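Local coordinates for protein yojF (Bacillus subtilis, PDB 1NJH) that is of unknown function, belongs to the DUF1806 family, and forms a largely antiparallel beta fold in an assembly of two copies, at residues E17-R22 with E91-L96; P23-L28 with E114-V119; Y68-K73 with E82-Y87; L95-H100 with L110-K115. All blocks are in the same frame, centred on the assembly; numbering follows the deposited sequence. Where two conformers were deposited one is given.

Contact 1: residues E17-R22 with E91-L96; sequences ERYADR and EENRLL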
loop_
_atom_site.group_PDB
_atom_site.type_symbol
_atom_site.label_atom_id
_atom_site.label_comp_id
_atom_site.label_asym_id
_atom_site.label_seq_id
_atom_site.Cartn_x
_atom_site.Cartn_y
_atom_site.Cartn_z
ATOM N N GLU A 17 9.958 -11.083 12.939
ATOM C CA GLU A 17 9.488 -12.365 13.451
ATOM C C GLU A 17 8.732 -12.180 14.763
ATOM O O GLU A 17 7.877 -12.986 15.124
ATOM C CB GLU A 17 10.685 -13.307 13.622
ATOM C CG GLU A 17 11.500 -13.371 12.348
ATOM C CD GLU A 17 12.733 -14.240 12.433
ATOM O OE1 GLU A 17 13.341 -14.323 13.523
ATOM O OE2 GLU A 17 13.111 -14.814 11.389
ATOM N N ARG A 18 9.046 -11.095 15.459
ATOM C CA ARG A 18 8.409 -10.771 16.725
ATOM C C ARG A 18 6.903 -10.559 16.550
ATOM O O ARG A 18 6.103 -11.022 17.363
ATOM C CB ARG A 18 9.042 -9.500 17.293
ATOM C CG ARG A 18 8.540 -9.071 18.659
ATOM C CD ARG A 18 8.976 -7.640 18.943
ATOM N NE ARG A 18 10.393 -7.436 18.647
ATOM C CZ ARG A 18 10.981 -6.246 18.573
ATOM N NH1 ARG A 18 10.276 -5.142 18.773
ATOM N NH2 ARG A 18 12.274 -6.161 18.292
ATOM N N TYR A 19 6.526 -9.870 15.475
ATOM C CA TYR A 19 5.122 -9.560 15.200
ATOM C C TYR A 19 4.396 -10.604 14.361
ATOM O O TYR A 19 3.222 -10.428 14.046
ATOM C CB TYR A 19 4.994 -8.216 14.468
ATOM C CG TYR A 19 5.600 -7.037 15.179
ATOM C CD1 TYR A 19 4.931 -6.399 16.221
ATOM C CD2 TYR A 19 6.855 -6.558 14.809
ATOM C CE1 TYR A 19 5.508 -5.305 16.880
ATOM C CE2 TYR A 19 7.435 -5.479 15.457
ATOM C CZ TYR A 19 6.760 -4.858 16.491
ATOM O OH TYR A 19 7.365 -3.806 17.140
ATOM N N ALA A 20 5.082 -11.679 13.982
ATOM C CA ALA A 20 4.443 -12.717 13.176
ATOM C C ALA A 20 3.441 -13.549 13.976
ATOM O O ALA A 20 3.608 -13.748 15.179
ATOM C CB ALA A 20 5.506 -13.635 12.572
ATOM N N ASP A 21 2.389 -13.994 13.295
ATOM C CA ASP A 21 1.346 -14.857 13.841
ATOM C C ASP A 21 0.288 -14.278 14.760
ATOM O O ASP A 21 -0.489 -15.017 15.370
ATOM C CB ASP A 21 1.998 -16.090 14.478
ATOM C CG ASP A 21 2.836 -16.863 13.477
ATOM O OD1 ASP A 21 2.330 -17.099 12.364
ATOM O OD2 ASP A 21 3.990 -17.225 13.795
ATOM N N ARG A 22 0.253 -12.961 14.863
ATOM C CA ARG A 22 -0.771 -12.308 15.662
ATOM C C ARG A 22 -1.180 -11.058 14.899
ATOM O O ARG A 22 -0.392 -10.510 14.123
ATOM C CB ARG A 22 -0.256 -11.951 17.056
ATOM C CG ARG A 22 0.813 -10.878 17.120
ATOM C CD ARG A 22 0.849 -10.302 18.531
ATOM N NE ARG A 22 1.982 -9.416 18.753
ATOM C CZ ARG A 22 3.248 -9.813 18.707
ATOM N NH1 ARG A 22 3.530 -11.082 18.445
ATOM N NH2 ARG A 22 4.229 -8.944 18.921
ATOM N N GLU A 91 9.426 3.641 21.545
ATOM C CA GLU A 91 8.996 3.406 22.916
ATOM C C GLU A 91 7.729 2.567 23.002
ATOM O O GLU A 91 7.488 1.890 24.009
ATOM C CB GLU A 91 8.781 4.742 23.635
ATOM C CG GLU A 91 7.915 5.742 22.875
ATOM C CD GLU A 91 8.637 6.384 21.693
ATOM O OE1 GLU A 91 8.032 7.249 21.022
ATOM O OE2 GLU A 91 9.807 6.029 21.436
ATOM N N GLU A 92 6.918 2.612 21.949
ATOM C CA GLU A 92 5.679 1.844 21.916
ATOM C C GLU A 92 5.917 0.484 21.279
ATOM O O GLU A 92 4.978 -0.263 21.004
ATOM C CB GLU A 92 4.606 2.612 21.147
ATOM C CG GLU A 92 4.084 3.828 21.895
ATOM C CD GLU A 92 3.286 4.757 21.009
ATOM O OE1 GLU A 92 2.336 4.284 20.347
ATOM O OE2 GLU A 92 3.608 5.964 20.974
ATOM N N ASN A 93 7.189 0.165 21.066
ATOM C CA ASN A 93 7.570 -1.105 20.473
ATOM C C ASN A 93 6.999 -1.241 19.061
ATOM O O ASN A 93 6.512 -2.304 18.674
ATOM C CB ASN A 93 7.082 -2.262 21.343
ATOM C CG ASN A 93 7.649 -3.592 20.903
ATOM O OD1 ASN A 93 8.865 -3.784 20.882
ATOM N ND2 ASN A 93 6.771 -4.521 20.546
ATOM N N ARG A 94 7.049 -0.163 18.293
ATOM C CA ARG A 94 6.545 -0.226 16.926
ATOM C C ARG A 94 7.744 -0.214 15.997
ATOM O O ARG A 94 8.647 0.618 16.143
ATOM C CB ARG A 94 5.622 0.965 16.633
ATOM C CG ARG A 94 4.401 1.015 17.525
ATOM C CD ARG A 94 3.510 2.200 17.187
ATOM N NE ARG A 94 4.221 3.473 17.257
ATOM C CZ ARG A 94 3.634 4.657 17.110
ATOM N NH1 ARG A 94 2.326 4.722 16.890
ATOM N NH2 ARG A 94 4.353 5.772 17.169
ATOM N N LEU A 95 7.769 -1.157 15.053
ATOM C CA LEU A 95 8.859 -1.228 14.099
ATOM C C LEU A 95 8.571 -0.230 12.981
ATOM O O LEU A 95 7.590 -0.361 12.235
ATOM C CB LEU A 95 9.001 -2.654 13.526
ATOM C CG LEU A 95 9.984 -2.867 12.362
ATOM C CD1 LEU A 95 11.415 -2.574 12.821
ATOM C CD2 LEU A 95 9.892 -4.318 11.868
ATOM N N LEU A 96 9.431 0.774 12.897
ATOM C CA LEU A 96 9.326 1.832 11.898
ATOM C C LEU A 96 10.449 1.725 10.882
ATOM O O LEU A 96 11.628 1.749 11.241
ATOM C CB LEU A 96 9.412 3.204 12.574
ATOM C CG LEU A 96 8.562 3.379 13.827
ATOM C CD1 LEU A 96 8.729 4.790 14.332
ATOM C CD2 LEU A 96 7.112 3.065 13.532
#
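Tyr-19 and Leu-95 mark the nearest backbone approach, their CA atoms 9.2 Å apart, so side chains, chiefly that of Tyr-19, must span the gap. On one side the chain leaves helix 9-18 and a type II beta turn runs from Tyr-19 to Arg-22; on the other, it turns into strand 95-101 through Asn-93, whose backbone is left-handed. The Tyr-19 ring lies along this gap. Its OH is modelled 2.3 Å from Asn-93 O, which sits in the ring plane; the hydrogen bond is plausible, but so short a length is doubtful. Farther in, Tyr-19 CE2 packs on Leu-95 CB at 3.8 Å. The Asn-93 amide leaves CB anti to the backbone N (chi1 -170°), which carries it back toward Arg-18; that approach is doubtful, belonging to one arginine conformer only. Asn-93 ND2 is hydrogen-bonded to Glu-114. Shortening this side chain to an alanine is likely to deprive Glu-114 of its amide donor. The Arg-22 guanidinium folds back over the turn, NH1 bonding to Arg-18 O at 2.8 Å. This is the chain leaving helix 9-18, with its beta turn, docked on the loop between strands 78-89 and 95-101 of an antiparallel sheet.

Contact 2: residues P23-L28 with E114-V119; sequences PVYIHL and EKPFTV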
loop_
_atom_site.group_PDB
_atom_site.type_symbol
_atom_site.label_atom_id
_atom_site.label_comp_id
_atom_site.label_asym_id
_atom_site.label_seq_id
_atom_site.Cartn_x
_atom_site.Cartn_y
_atom_site.Cartn_z
ATOM N N PRO A 23 -2.422 -10.599 15.096
ATOM C CA PRO A 23 -2.928 -9.406 14.410
ATOM C C PRO A 23 -2.107 -8.161 14.702
ATOM O O PRO A 23 -1.829 -7.857 15.859
ATOM C CB PRO A 23 -4.354 -9.281 14.946
ATOM C CG PRO A 23 -4.728 -10.707 15.255
ATOM C CD PRO A 23 -3.478 -11.216 15.917
ATOM N N VAL A 24 -1.707 -7.450 13.652
ATOM C CA VAL A 24 -0.956 -6.215 13.822
ATOM C C VAL A 24 -1.506 -5.177 12.864
ATOM O O VAL A 24 -2.285 -5.498 11.968
ATOM C CB VAL A 24 0.564 -6.407 13.569
ATOM C CG1 VAL A 24 1.138 -7.320 14.644
ATOM C CG2 VAL A 24 0.816 -6.968 12.167
ATOM N N TYR A 25 -1.144 -3.923 13.094
ATOM C CA TYR A 25 -1.594 -2.850 12.229
ATOM C C TYR A 25 -0.423 -2.421 11.367
ATOM O O TYR A 25 0.712 -2.355 11.834
ATOM C CB TYR A 25 -2.076 -1.662 13.061
ATOM C CG TYR A 25 -3.369 -1.948 13.780
ATOM C CD1 TYR A 25 -3.368 -2.564 15.031
ATOM C CD2 TYR A 25 -4.592 -1.633 13.197
ATOM C CE1 TYR A 25 -4.557 -2.854 15.686
ATOM C CE2 TYR A 25 -5.790 -1.926 13.842
ATOM C CZ TYR A 25 -5.760 -2.534 15.086
ATOM O OH TYR A 25 -6.938 -2.810 15.740
ATOM N N ILE A 26 -0.706 -2.102 10.112
ATOM C CA ILE A 26 0.335 -1.689 9.202
ATOM C C ILE A 26 0.097 -0.313 8.563
ATOM O O ILE A 26 -1.048 0.071 8.263
ATOM C CB ILE A 26 0.493 -2.768 8.074
ATOM C CG1 ILE A 26 1.061 -4.056 8.697
ATOM C CG2 ILE A 26 1.367 -2.241 6.928
ATOM C CD1 ILE A 26 1.480 -5.095 7.728
ATOM N N HIS A 27 1.182 0.436 8.418
ATOM C CA HIS A 27 1.147 1.701 7.715
ATOM C C HIS A 27 2.139 1.489 6.564
ATOM O O HIS A 27 3.294 1.120 6.805
ATOM C CB HIS A 27 1.627 2.873 8.572
ATOM C CG HIS A 27 1.531 4.184 7.858
ATOM N ND1 HIS A 27 2.562 4.708 7.107
ATOM C CD2 HIS A 27 0.484 5.025 7.697
ATOM C CE1 HIS A 27 2.150 5.817 6.514
ATOM N NE2 HIS A 27 0.893 6.030 6.855
ATOM N N LEU A 28 1.696 1.696 5.323
ATOM C CA LEU A 28 2.553 1.538 4.147
ATOM C C LEU A 28 2.242 2.719 3.264
ATOM O O LEU A 28 1.102 2.896 2.837
ATOM C CB LEU A 28 2.236 0.240 3.411
ATOM C CG LEU A 28 3.041 0.013 2.124
ATOM C CD1 LEU A 28 4.531 -0.075 2.435
ATOM C CD2 LEU A 28 2.542 -1.253 1.440
ATOM N N GLU A 114 1.313 -3.240 17.227
ATOM C CA GLU A 114 0.294 -4.101 17.796
ATOM C C GLU A 114 -0.986 -3.288 18.008
ATOM O O GLU A 114 -2.071 -3.842 18.171
ATOM C CB GLU A 114 0.780 -4.678 19.125
ATOM C CG GLU A 114 2.124 -5.374 19.024
ATOM C CD GLU A 114 2.642 -5.854 20.366
ATOM O OE1 GLU A 114 2.021 -6.767 20.949
ATOM O OE2 GLU A 114 3.668 -5.315 20.836
ATOM N N LYS A 115 -0.858 -1.966 17.991
ATOM C CA LYS A 115 -2.009 -1.093 18.177
ATOM C C LYS A 115 -2.146 -0.129 17.005
ATOM O O LYS A 115 -1.181 0.129 16.301
ATOM C CB LYS A 115 -1.853 -0.281 19.463
ATOM C CG LYS A 115 -1.867 -1.105 20.730
ATOM C CD LYS A 115 -1.624 -0.206 21.926
ATOM C CE LYS A 115 -1.526 -0.998 23.213
ATOM N NZ LYS A 115 -1.185 -0.091 24.345
ATOM N N PRO A 116 -3.353 0.419 16.788
ATOM C CA PRO A 116 -3.585 1.361 15.689
ATOM C C PRO A 116 -2.645 2.562 15.733
ATOM O O PRO A 116 -2.275 3.056 16.811
ATOM C CB PRO A 116 -5.040 1.798 15.908
ATOM C CG PRO A 116 -5.659 0.601 16.527
ATOM C CD PRO A 116 -4.607 0.160 17.518
ATOM N N PHE A 117 -2.264 3.046 14.560
ATOM C CA PHE A 117 -1.420 4.229 14.487
ATOM C C PHE A 117 -2.343 5.444 14.581
ATOM O O PHE A 117 -3.374 5.485 13.915
ATOM C CB PHE A 117 -0.703 4.288 13.141
ATOM C CG PHE A 117 0.421 3.315 13.010
ATOM C CD1 PHE A 117 1.678 3.627 13.510
ATOM C CD2 PHE A 117 0.217 2.071 12.416
ATOM C CE1 PHE A 117 2.730 2.705 13.423
ATOM C CE2 PHE A 117 1.257 1.145 12.322
ATOM C CZ PHE A 117 2.507 1.459 12.823
ATOM N N THR A 118 -1.982 6.433 15.396
ATOM C CA THR A 118 -2.816 7.633 15.484
ATOM C C THR A 118 -1.990 8.877 15.178
ATOM O O THR A 118 -1.758 9.189 14.012
ATOM C CB THR A 118 -3.501 7.758 16.870
ATOM O OG1 THR A 118 -2.512 7.798 17.901
ATOM C CG2 THR A 118 -4.441 6.571 17.103
ATOM N N VAL A 119 -1.536 9.584 16.204
ATOM C CA VAL A 119 -0.747 10.789 15.981
ATOM C C VAL A 119 0.747 10.514 16.023
ATOM O O VAL A 119 1.113 9.326 16.151
ATOM C CB VAL A 119 -1.118 11.906 17.001
ATOM C CG1 VAL A 119 -2.520 12.432 16.692
ATOM C CG2 VAL A 119 -1.075 11.364 18.414
ATOM O OXT VAL A 119 1.539 11.476 15.894
HETATM O O HOH W 1 -3.080 -6.098 17.554
#
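Pro-23 O and Glu-114 O are joined by one water, which donates to both, at 2.7 Å from the proline oxygen. The link stands where strand 24-32 begins beside the C-terminal tail, an irregular segment that leaves strand 106-113 and folds back across one face of the antiparallel sheet. Tyr-25 takes most of the contact. With CG beside the backbone N and anti to the carbonyl carbon (chi1 -70°), Pro-116 lies over one face of its ring in a CH-pi interaction: proline CG is 3.7 Å from the ring centroid and 21° off the normal, over the face but shifted toward the phenol end. Pro-116 CD follows the same face, 3.5 Å from Tyr-25 CE1. At the rim of this ring, in its plane, Glu-114 O approaches CD1 to 3.6 Å. The tyrosine OH reaches beyond the chain, making a weak hydrogen bond to Glu-76 of the second subunit, so the proline-covered ring lies at the dimer interface. Ile-26 points away from the tail and packs on Leu-110 of the neighbouring strand 106-113. His-27 points toward the tail again, as alternation along a strand requires. Its CB sits over one face of the Phe-117 ring, offset toward the rim, 4.1 Å from CE2, while its imidazole stacks edge-to-face with Tyr-49. The Phe-117 backbone N is tied to Asn-52 by a hydrogen bond. The same ring turns an edge to the strand backbone, its CE2 lying 3.6 Å from Tyr-25 O.

Contact 3: residues Y68-K73 with E82-Y87; sequences YRVGLK and EGLTEY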
loop_
_atom_site.group_PDB
_atom_site.type_symbol
_atom_site.label_atom_id
_atom_site.label_comp_id
_atom_site.label_asym_id
_atom_site.label_seq_id
_atom_site.Cartn_x
_atom_site.Cartn_y
_atom_site.Cartn_z
ATOM N N TYR A 68 17.185 -2.112 1.328
ATOM C CA TYR A 68 16.586 -3.408 1.622
ATOM C C TYR A 68 15.138 -3.527 1.183
ATOM O O TYR A 68 14.491 -2.539 0.852
ATOM C CB TYR A 68 16.675 -3.671 3.120
ATOM C CG TYR A 68 18.090 -3.620 3.642
ATOM C CD1 TYR A 68 18.885 -4.763 3.665
ATOM C CD2 TYR A 68 18.646 -2.414 4.080
ATOM C CE1 TYR A 68 20.201 -4.715 4.114
ATOM C CE2 TYR A 68 19.966 -2.351 4.530
ATOM C CZ TYR A 68 20.735 -3.506 4.544
ATOM O OH TYR A 68 22.041 -3.460 4.985
ATOM N N ARG A 69 14.647 -4.757 1.151
ATOM C CA ARG A 69 13.266 -5.003 0.772
ATOM C C ARG A 69 12.653 -5.953 1.776
ATOM O O ARG A 69 13.266 -6.935 2.188
ATOM C CB ARG A 69 13.172 -5.555 -0.658
ATOM C CG ARG A 69 14.016 -6.760 -0.977
ATOM C CD ARG A 69 14.076 -6.958 -2.488
ATOM N NE ARG A 69 14.632 -8.255 -2.847
ATOM C CZ ARG A 69 15.925 -8.561 -2.795
ATOM N NH1 ARG A 69 16.811 -7.655 -2.403
ATOM N NH2 ARG A 69 16.326 -9.783 -3.115
ATOM N N VAL A 70 11.434 -5.648 2.190
ATOM C CA VAL A 70 10.761 -6.471 3.170
ATOM C C VAL A 70 9.503 -7.062 2.556
ATOM O O VAL A 70 8.757 -6.360 1.895
ATOM C CB VAL A 70 10.366 -5.621 4.425
ATOM C CG1 VAL A 70 9.448 -6.417 5.319
ATOM C CG2 VAL A 70 11.624 -5.216 5.204
ATOM N N GLY A 71 9.310 -8.360 2.778
ATOM C CA GLY A 71 8.140 -9.076 2.304
ATOM C C GLY A 71 7.468 -9.763 3.480
ATOM O O GLY A 71 8.119 -10.417 4.315
ATOM N N LEU A 72 6.150 -9.618 3.559
ATOM C CA LEU A 72 5.372 -10.236 4.634
ATOM C C LEU A 72 4.303 -11.077 3.966
ATOM O O LEU A 72 3.570 -10.561 3.129
ATOM C CB LEU A 72 4.677 -9.147 5.473
ATOM C CG LEU A 72 5.513 -7.990 6.023
ATOM C CD1 LEU A 72 4.588 -7.028 6.784
ATOM C CD2 LEU A 72 6.604 -8.539 6.951
ATOM N N LYS A 73 4.193 -12.356 4.322
ATOM C CA LYS A 73 3.162 -13.208 3.738
ATOM C C LYS A 73 1.981 -13.220 4.694
ATOM O O LYS A 73 2.080 -13.766 5.801
ATOM C CB LYS A 73 3.664 -14.648 3.545
ATOM C CG LYS A 73 2.638 -15.535 2.860
ATOM C CD LYS A 73 2.488 -15.179 1.388
ATOM C CE LYS A 73 1.309 -15.902 0.738
ATOM N NZ LYS A 73 -0.042 -15.337 1.069
ATOM N N GLU A 82 10.136 -2.005 -1.035
ATOM C CA GLU A 82 11.534 -1.985 -1.489
ATOM C C GLU A 82 12.103 -0.577 -1.312
ATOM O O GLU A 82 11.364 0.403 -1.360
ATOM C CB GLU A 82 11.609 -2.380 -2.967
ATOM C CG GLU A 82 12.905 -1.987 -3.692
ATOM C CD GLU A 82 14.111 -2.809 -3.266
ATOM O OE1 GLU A 82 14.686 -2.539 -2.184
ATOM O OE2 GLU A 82 14.480 -3.737 -4.017
ATOM N N GLY A 83 13.414 -0.485 -1.104
ATOM C CA GLY A 83 14.054 0.809 -0.940
ATOM C C GLY A 83 14.207 1.264 0.495
ATOM O O GLY A 83 14.466 2.439 0.740
ATOM N N LEU A 84 14.048 0.348 1.442
ATOM C CA LEU A 84 14.178 0.689 2.859
ATOM C C LEU A 84 15.651 0.813 3.251
ATOM O O LEU A 84 16.463 -0.054 2.915
ATOM C CB LEU A 84 13.504 -0.387 3.706
ATOM C CG LEU A 84 11.997 -0.525 3.423
ATOM C CD1 LEU A 84 11.469 -1.748 4.155
ATOM C CD2 LEU A 84 11.232 0.740 3.859
ATOM N N THR A 85 15.992 1.879 3.968
ATOM C CA THR A 85 17.381 2.088 4.390
ATOM C C THR A 85 17.560 2.354 5.877
ATOM O O THR A 85 18.649 2.137 6.422
ATOM C CB THR A 85 18.030 3.274 3.639
ATOM O OG1 THR A 85 17.301 4.473 3.925
ATOM C CG2 THR A 85 18.047 3.023 2.138
ATOM N N GLU A 86 16.509 2.829 6.541
ATOM C CA GLU A 86 16.600 3.138 7.962
ATOM C C GLU A 86 15.445 2.578 8.774
ATOM O O GLU A 86 14.408 2.192 8.224
ATOM C CB GLU A 86 16.691 4.651 8.149
ATOM C CG GLU A 86 15.524 5.417 7.563
ATOM C CD GLU A 86 15.766 6.913 7.544
ATOM O OE1 GLU A 86 14.783 7.669 7.383
ATOM O OE2 GLU A 86 16.938 7.328 7.684
ATOM N N TYR A 87 15.620 2.540 10.090
ATOM C CA TYR A 87 14.592 2.000 10.965
ATOM C C TYR A 87 14.851 2.306 12.429
ATOM O O TYR A 87 15.864 2.904 12.793
ATOM C CB TYR A 87 14.546 0.472 10.831
ATOM C CG TYR A 87 15.590 -0.245 11.683
ATOM C CD1 TYR A 87 15.206 -1.097 12.718
ATOM C CD2 TYR A 87 16.951 -0.056 11.461
ATOM C CE1 TYR A 87 16.157 -1.741 13.516
ATOM C CE2 TYR A 87 17.912 -0.699 12.251
ATOM C CZ TYR A 87 17.508 -1.536 13.273
ATOM O OH TYR A 87 18.455 -2.172 14.055
HETATM O O HOH W 2 16.676 -4.679 -2.005
#
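Tyr-68 pairs antiparallel with Leu-84, and Arg-69 with Glu-82, but the register slips by one residue between the pairs and the axes of the short segments stand at 117°. The slip is a G1 beta bulge in the hairpin of strands 68-74 and 78-89: Gly-83 and Leu-84 both face Tyr-68. Tyr-68 N gives a bond of 2.7 Å to Leu-84 O, and Tyr-68 O accepts from Leu-84 N at 3.0 Å. At its backbone angles a CB on Gly-83 would jam against the preceding carbonyl, straining any side chain. Its N-H also meets Glu-82, whose side chain bends at chi2 (71°) and brings OE1 to 2.6 Å from Gly-83 N through the anti lone pair. Tyr-68 O and Glu-82 OE1, 3.0 Å apart and both acceptors, share that N-H, the carbonyl only weakly. On the face shared by Tyr-68 and Leu-84, the edge of the tyrosine ring meets Leu-84 O, while Val-70 CG2 touches Leu-84 CD1 at 3.6 Å, crossing at about a right angle; Val-70 also packs on Leu-16 of helix 9-18. On the opposite face the extended Arg-69 chain runs past the Glu-82 carboxylate without pairing, CD 3.6 Å from OE2. A water accepts from Arg-69 NH1 at 3.0 Å in the guanidinium plane and lies 2.9 Å from Glu-82 OE1, to which it can donate if its protons are not used elsewhere.

Contact 4: residues L95-H100 with L110-K115; sequences LLMAGH and LQISEK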
loop_
_atom_site.group_PDB
_atom_site.type_symbol
_atom_site.label_atom_id
_atom_site.label_comp_id
_atom_site.label_asym_id
_atom_site.label_seq_id
_atom_site.Cartn_x
_atom_site.Cartn_y
_atom_site.Cartn_z
ATOM N N LEU A 95 7.769 -1.157 15.053
ATOM C CA LEU A 95 8.859 -1.228 14.099
ATOM C C LEU A 95 8.571 -0.230 12.981
ATOM O O LEU A 95 7.590 -0.361 12.235
ATOM C CB LEU A 95 9.001 -2.654 13.526
ATOM C CG LEU A 95 9.984 -2.867 12.362
ATOM C CD1 LEU A 95 11.415 -2.574 12.821
ATOM C CD2 LEU A 95 9.892 -4.318 11.868
ATOM N N LEU A 96 9.431 0.774 12.897
ATOM C CA LEU A 96 9.326 1.832 11.898
ATOM C C LEU A 96 10.449 1.725 10.882
ATOM O O LEU A 96 11.628 1.749 11.241
ATOM C CB LEU A 96 9.412 3.204 12.574
ATOM C CG LEU A 96 8.562 3.379 13.827
ATOM C CD1 LEU A 96 8.729 4.790 14.332
ATOM C CD2 LEU A 96 7.112 3.065 13.532
HETATM N N MSE A 97 10.102 1.609 9.605
HETATM C CA MSE A 97 11.133 1.518 8.585
HETATM C C MSE A 97 10.860 2.530 7.482
HETATM O O MSE A 97 9.710 2.890 7.214
HETATM C CB MSE A 97 11.168 0.103 8.003
HETATM C CG MSE A 97 11.535 -0.937 9.024
HETATM SE SE MSE A 97 11.185 -2.703 8.340
HETATM C CE MSE A 97 9.244 -2.696 8.528
ATOM N N ALA A 98 11.921 2.995 6.834
ATOM C CA ALA A 98 11.748 3.978 5.776
ATOM C C ALA A 98 12.937 4.058 4.845
ATOM O O ALA A 98 14.024 3.556 5.148
ATOM C CB ALA A 98 11.482 5.354 6.393
ATOM N N GLY A 99 12.717 4.695 3.703
ATOM C CA GLY A 99 13.768 4.879 2.729
ATOM C C GLY A 99 13.491 6.154 1.963
ATOM O O GLY A 99 12.343 6.554 1.823
ATOM N N HIS A 100 14.538 6.831 1.509
ATOM C CA HIS A 100 14.349 8.049 0.732
ATOM C C HIS A 100 15.449 8.165 -0.308
ATOM O O HIS A 100 16.629 8.109 0.023
ATOM C CB HIS A 100 14.365 9.296 1.618
ATOM C CG HIS A 100 14.201 10.572 0.848
ATOM N ND1 HIS A 100 15.101 11.613 0.925
ATOM C CD2 HIS A 100 13.255 10.958 -0.040
ATOM C CE1 HIS A 100 14.717 12.585 0.117
ATOM N NE2 HIS A 100 13.600 12.213 -0.482
ATOM N N LEU A 110 7.257 1.855 5.892
ATOM C CA LEU A 110 6.537 0.636 6.279
ATOM C C LEU A 110 6.673 0.591 7.790
ATOM O O LEU A 110 7.793 0.597 8.322
ATOM C CB LEU A 110 7.140 -0.635 5.652
ATOM C CG LEU A 110 6.470 -1.942 6.132
ATOM C CD1 LEU A 110 4.990 -1.990 5.744
ATOM C CD2 LEU A 110 7.223 -3.158 5.538
ATOM N N GLN A 111 5.537 0.589 8.482
ATOM C CA GLN A 111 5.514 0.571 9.941
ATOM C C GLN A 111 4.557 -0.524 10.432
ATOM O O GLN A 111 3.486 -0.725 9.856
ATOM C CB GLN A 111 5.053 1.936 10.464
ATOM C CG GLN A 111 5.739 3.149 9.822
ATOM C CD GLN A 111 5.341 4.446 10.517
ATOM O OE1 GLN A 111 4.237 4.554 11.040
ATOM N NE2 GLN A 111 6.231 5.425 10.520
ATOM N N ILE A 112 4.942 -1.207 11.510
ATOM C CA ILE A 112 4.168 -2.303 12.084
ATOM C C ILE A 112 3.974 -2.051 13.576
ATOM O O ILE A 112 4.937 -1.745 14.273
ATOM C CB ILE A 112 4.929 -3.648 11.884
ATOM C CG1 ILE A 112 5.253 -3.827 10.395
ATOM C CG2 ILE A 112 4.109 -4.807 12.435
ATOM C CD1 ILE A 112 6.114 -5.028 10.044
ATOM N N SER A 113 2.741 -2.214 14.051
ATOM C CA SER A 113 2.404 -1.987 15.456
ATOM C C SER A 113 1.307 -2.928 15.934
ATOM O O SER A 113 0.468 -3.365 15.151
ATOM C CB SER A 113 1.942 -0.537 15.639
ATOM O OG SER A 113 1.613 -0.254 16.998
ATOM N N GLU A 114 1.313 -3.240 17.227
ATOM C CA GLU A 114 0.294 -4.101 17.796
ATOM C C GLU A 114 -0.986 -3.288 18.008
ATOM O O GLU A 114 -2.071 -3.842 18.171
ATOM C CB GLU A 114 0.780 -4.678 19.125
ATOM C CG GLU A 114 2.124 -5.374 19.024
ATOM C CD GLU A 114 2.642 -5.854 20.366
ATOM O OE1 GLU A 114 2.021 -6.767 20.949
ATOM O OE2 GLU A 114 3.668 -5.315 20.836
ATOM N N LYS A 115 -0.858 -1.966 17.991
ATOM C CA LYS A 115 -2.009 -1.093 18.177
ATOM C C LYS A 115 -2.146 -0.129 17.005
ATOM O O LYS A 115 -1.181 0.129 16.301
ATOM C CB LYS A 115 -1.853 -0.281 19.463
ATOM C CG LYS A 115 -1.867 -1.105 20.730
ATOM C CD LYS A 115 -1.624 -0.206 21.926
ATOM C CE LYS A 115 -1.526 -0.998 23.213
ATOM N NZ LYS A 115 -1.185 -0.091 24.345
HETATM O O HOH W 3 8.635 5.008 8.715
#
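Leu-96 CD2 sits squarely over one face of the Gln-111 amide, 3.8 Å from CD and nearly as close to NE2. At the edge of that amide, near its plane, NE2 donates to a water at 3.0 Å, which in turn donates to Met-97 O at 2.8 Å. With an alanine in place of Gln-111, the Leu-96 methyl would probably lose the flat surface it rests on and the water its amide donor. The water shares Met-97 O with Leu-110 N, whose bond comes from above the carbonyl plane (38° out of it). Three more backbone bonds join the strands; that from Ile-112 N to Leu-95 O, 2.9 Å, runs in the carbonyl plane. The face holding Leu-95, Met-97, Leu-110 and Ile-112 carries apolar side chains from both strands. There Met-97, deposited as selenomethionine, lies side by side with Leu-110, and a bend at chi3 (-76°) turns CE across the strand gap to 3.6 Å from Leu-110 CD2 and 4.2 Å from Ile-112 CD1. Val-12 and Leu-16 of helix 9-18 pack on this layer. The pairing is that of a regular antiparallel hairpin, strands 95-101 and 106-113, with one face packed on helix 9-18.

All four contacts reach one antiparallel sheet, in which strand 106-113 lies between strands 24-32 and 95-101 and so joins contact 2 to contact 4, through Tyr-25 N to Ser-113 O, 2.7 Å, and His-27 O to Gln-111 N, 2.9 Å. Contact 3 reaches contact 4 from the other direction, where Thr-85 N and Glu-86 N both face Ala-98 O, a classic beta bulge. The loop 91-94 of contact 1 meets the tail of contact 2 as Arg-94 NH1 packs on Phe-117 CD1 at 3.6 Å. Contacts 2 and 3 have centres about 17 Å apart, yet Ile-26 CD1 and Leu-72 CD1 touch at 3.8 Å. No active site is known; a glycerol, probably from crystallisation, lies about 3 Å from the Arg-69 side chain in contact 3.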